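PDB 6EZR: beta-N-acetylglucosaminidase Nag2 from Vibrio harveyi, which probably hydrolyses terminal non-reducing N-acetyl-D-hexosamine residues of N-acetyl-beta-D-hexosaminides, as a glycosidase of glycosyl hydrolase family 20. Local coordinates for residues M269-R274 with W582-N587. Sequence-based numbering, arbitrary orientation.
Sequences MLDCAR and WCEIIN
Asp271 OD2 is gripped from opposite faces of its carboxylate: the backbone N of Cys583 gives it a nearly straight hydrogen bond of 3.0 Å (176°), and Arg274 NH1 a salt bridge of 3.2 Å. Asp271 OD1 takes the backbone N of Arg274 at 3.0 Å, an Asx motif that turns the chain beyond the strand. A short acid with two acceptors suits this place, since Asp271, with CG trans to the main-chain N (chi1 -180°), presents its carboxylate to both turn and loop. Arginine, a long planar cation, can serve several acids at once: held by Asp271 at NH1 and by Glu305 at NE, the guanidinium of Arg274 has little freedom to rotate. Glu584 OE2 sits over one of its faces, 3.8 Å from Arg274 NH1, a long, purely electrostatic pairing. Arg274 and Glu584 both bind N-acetyl-D-glucosamine, so Asp271 probably acts as a second-shell residue that positions the arginine. Flexible, polarisable Met269 lays CE over the broad six-membered ring of Trp582, 3.8 Å from its centroid, a CH-pi contact joined by a Met-aromatic one through SD. In the TIM-barrel catalytic domain, the contact joins the C-terminal end of strand 265-271 to the loop between parallel neighbour 574-581 and helix 589-596.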
ATOM      1  N   MET A 269      -1.834  -1.327   4.488  1.00 40.81           N
ATOM      2  CA  MET A 269      -2.535  -1.166   3.213  1.00 40.22           C
ATOM      3  C   MET A 269      -1.639  -1.496   2.016  1.00 40.00           C
ATOM      4  O   MET A 269      -0.519  -1.006   1.935  1.00 39.48           O
ATOM      5  CB  MET A 269      -3.069   0.252   3.059  1.00 40.35           C
ATOM      6  CG  MET A 269      -4.086   0.396   1.930  1.00 41.17           C
ATOM      7  SD  MET A 269      -3.831   1.868   0.932  1.00 44.85           S
ATOM      8  CE  MET A 269      -2.288   1.388   0.142  1.00 40.84           C
ATOM      9  N   LEU A 270      -2.161  -2.313   1.096  1.00 39.96           N
ATOM     10  CA  LEU A 270      -1.482  -2.650  -0.153  1.00 40.17           C
ATOM     11  C   LEU A 270      -2.275  -2.141  -1.354  1.00 41.22           C
ATOM     12  O   LEU A 270      -3.449  -2.483  -1.549  1.00 38.83           O
ATOM     13  CB  LEU A 270      -1.268  -4.160  -0.279  1.00 41.29           C
ATOM     14  CG  LEU A 270      -0.445  -4.612  -1.493  1.00 42.99           C
ATOM     15  CD1 LEU A 270       1.006  -4.150  -1.400  1.00 43.25           C
ATOM     16  CD2 LEU A 270      -0.516  -6.124  -1.641  1.00 43.52           C
ATOM     17  N   ASP A 271      -1.602  -1.302  -2.135  1.00 41.12           N
ATOM     18  CA  ASP A 271      -2.089  -0.781  -3.402  1.00 40.19           C
ATOM     19  C   ASP A 271      -1.890  -1.858  -4.479  1.00 41.58           C
ATOM     20  O   ASP A 271      -0.754  -2.152  -4.871  1.00 39.64           O
ATOM     21  CB  ASP A 271      -1.286   0.490  -3.729  1.00 39.51           C
ATOM     22  CG  ASP A 271      -1.690   1.154  -5.036  1.00 38.56           C
ATOM     23  OD1 ASP A 271      -2.557   0.633  -5.768  1.00 38.10           O
ATOM     24  OD2 ASP A 271      -1.115   2.232  -5.318  1.00 38.07           O
ATOM     25  N   CYS A 272      -3.002  -2.451  -4.920  1.00 43.07           N
ATOM     26  CA  CYS A 272      -3.015  -3.457  -6.000  1.00 44.55           C
ATOM     27  C   CYS A 272      -3.571  -2.928  -7.326  1.00 43.40           C
ATOM     28  O   CYS A 272      -3.531  -3.625  -8.344  1.00 45.37           O
ATOM     29  CB  CYS A 272      -3.816  -4.684  -5.566  1.00 45.52           C
ATOM     30  SG  CYS A 272      -2.992  -5.637  -4.273  1.00 48.43           S
ATOM     31  N   ALA A 273      -4.073  -1.700  -7.312  1.00 41.74           N
ATOM     32  CA  ALA A 273      -4.642  -1.064  -8.495  1.00 40.07           C
ATOM     33  C   ALA A 273      -3.538  -0.495  -9.366  1.00 38.56           C
ATOM     34  O   ALA A 273      -3.566  -0.648 -10.584  1.00 39.92           O
ATOM     35  CB  ALA A 273      -5.599   0.041  -8.087  1.00 39.97           C
ATOM     36  N   ARG A 274      -2.583   0.183  -8.737  1.00 37.53           N
ATOM     37  CA  ARG A 274      -1.444   0.772  -9.449  1.00 38.83           C
ATOM     38  C   ARG A 274      -0.612  -0.288 -10.156  1.00 40.64           C
ATOM     39  O   ARG A 274      -0.293  -0.145 -11.339  1.00 45.23           O
ATOM     40  CB  ARG A 274      -0.575   1.602  -8.502  1.00 40.36           C
ATOM     41  CG  ARG A 274      -1.024   3.053  -8.338  1.00 40.77           C
ATOM     42  CD  ARG A 274      -2.523   3.228  -8.083  1.00 40.44           C
ATOM     43  NE  ARG A 274      -2.917   4.640  -8.103  1.00 40.34           N
ATOM     44  CZ  ARG A 274      -2.851   5.493  -7.082  1.00 40.78           C
ATOM     45  NH1 ARG A 274      -2.396   5.121  -5.876  1.00 42.53           N
ATOM     46  NH2 ARG A 274      -3.249   6.749  -7.276  1.00 40.59           N
ATOM     47  N   TRP A 582       1.885   2.391  -1.237  1.00 34.65           N
ATOM     48  CA  TRP A 582       1.382   2.867  -2.525  1.00 34.50           C
ATOM     49  C   TRP A 582       2.339   2.397  -3.610  1.00 35.85           C
ATOM     50  O   TRP A 582       3.560   2.469  -3.428  1.00 34.05           O
ATOM     51  CB  TRP A 582       1.250   4.378  -2.502  1.00 35.12           C
ATOM     52  CG  TRP A 582       0.316   4.820  -1.440  1.00 36.94           C
ATOM     53  CD1 TRP A 582       0.644   5.294  -0.204  1.00 37.45           C
ATOM     54  CD2 TRP A 582      -1.114   4.781  -1.488  1.00 37.95           C
ATOM     55  NE1 TRP A 582      -0.489   5.590   0.506  1.00 36.68           N
ATOM     56  CE2 TRP A 582      -1.585   5.282  -0.255  1.00 37.19           C
ATOM     57  CE3 TRP A 582      -2.043   4.400  -2.465  1.00 40.27           C
ATOM     58  CZ2 TRP A 582      -2.946   5.406   0.037  1.00 38.98           C
ATOM     59  CZ3 TRP A 582      -3.408   4.535  -2.183  1.00 41.74           C
ATOM     60  CH2 TRP A 582      -3.842   5.038  -0.935  1.00 41.98           C
ATOM     61  N   CYS A 583       1.795   1.892  -4.718  1.00 36.28           N
ATOM     62  CA  CYS A 583       2.594   1.137  -5.705  1.00 38.39           C
ATOM     63  C   CYS A 583       2.697   1.780  -7.101  1.00 39.99           C
ATOM     64  O   CYS A 583       2.777   1.078  -8.109  1.00 42.77           O
ATOM     65  CB  CYS A 583       2.105  -0.319  -5.791  1.00 39.43           C
ATOM     66  SG  CYS A 583       2.362  -1.274  -4.269  1.00 40.25           S
ATOM     67  N   GLU A 584       2.769   3.108  -7.158  1.00 40.23           N
ATOM     68  CA  GLU A 584       3.066   3.802  -8.425  1.00 42.07           C
ATOM     69  C   GLU A 584       4.308   3.248  -9.123  1.00 42.65           C
ATOM     70  O   GLU A 584       4.306   3.075 -10.338  1.00 41.39           O
ATOM     71  CB  GLU A 584       3.243   5.312  -8.224  1.00 42.52           C
ATOM     72  CG  GLU A 584       1.937   6.083  -8.081  1.00 43.81           C
ATOM     73  CD  GLU A 584       1.488   6.252  -6.643  1.00 44.96           C
ATOM     74  OE1 GLU A 584       1.846   5.404  -5.794  1.00 41.55           O
ATOM     75  OE2 GLU A 584       0.770   7.239  -6.366  1.00 48.09           O
ATOM     76  N   ILE A 585       5.356   2.963  -8.357  1.00 42.08           N
ATOM     77  CA  ILE A 585       6.609   2.450  -8.925  1.00 44.45           C
ATOM     78  C   ILE A 585       7.068   1.122  -8.299  1.00 43.01           C
ATOM     79  O   ILE A 585       8.256   0.864  -8.165  1.00 42.98           O
ATOM     80  CB  ILE A 585       7.719   3.517  -8.830  1.00 47.23           C
ATOM     81  CG1 ILE A 585       7.922   3.950  -7.378  1.00 48.22           C
ATOM     82  CG2 ILE A 585       7.356   4.722  -9.683  1.00 47.89           C
ATOM     83  CD1 ILE A 585       9.205   4.696  -7.155  1.00 50.70           C
ATOM     84  N   ILE A 586       6.119   0.273  -7.928  1.00 44.80           N
ATOM     85  CA  ILE A 586       6.436  -1.024  -7.313  1.00 44.92           C
ATOM     86  C   ILE A 586       5.631  -2.090  -8.056  1.00 45.42           C
ATOM     87  O   ILE A 586       4.422  -2.204  -7.856  1.00 44.99           O
ATOM     88  CB  ILE A 586       6.148  -1.044  -5.783  1.00 43.38           C
ATOM     89  CG1 ILE A 586       6.965   0.037  -5.064  1.00 42.33           C
ATOM     90  CG2 ILE A 586       6.508  -2.396  -5.186  1.00 43.98           C
ATOM     91  CD1 ILE A 586       6.630   0.236  -3.601  1.00 42.97           C
ATOM     92  N   ASN A 587       6.313  -2.838  -8.925  1.00 46.79           N
ATOM     93  CA  ASN A 587       5.708  -3.937  -9.699  1.00 50.40           C
ATOM     94  C   ASN A 587       6.309  -5.339  -9.510  1.00 51.48           C
ATOM     95  O   ASN A 587       5.738  -6.306 -10.016  1.00 56.33           O
ATOM     96  CB  ASN A 587       5.688  -3.590 -11.201  1.00 53.07           C
ATOM     97  CG  ASN A 587       7.078  -3.430 -11.806  1.00 53.79           C
ATOM     98  OD1 ASN A 587       8.088  -3.732 -11.182  1.00 55.48           O
ATOM     99  ND2 ASN A 587       7.124  -2.947 -13.041  1.00 55.87           N
TER
HETATM  100  O   HOH W   1      -1.066   7.272  -3.539  1.00 51.87           O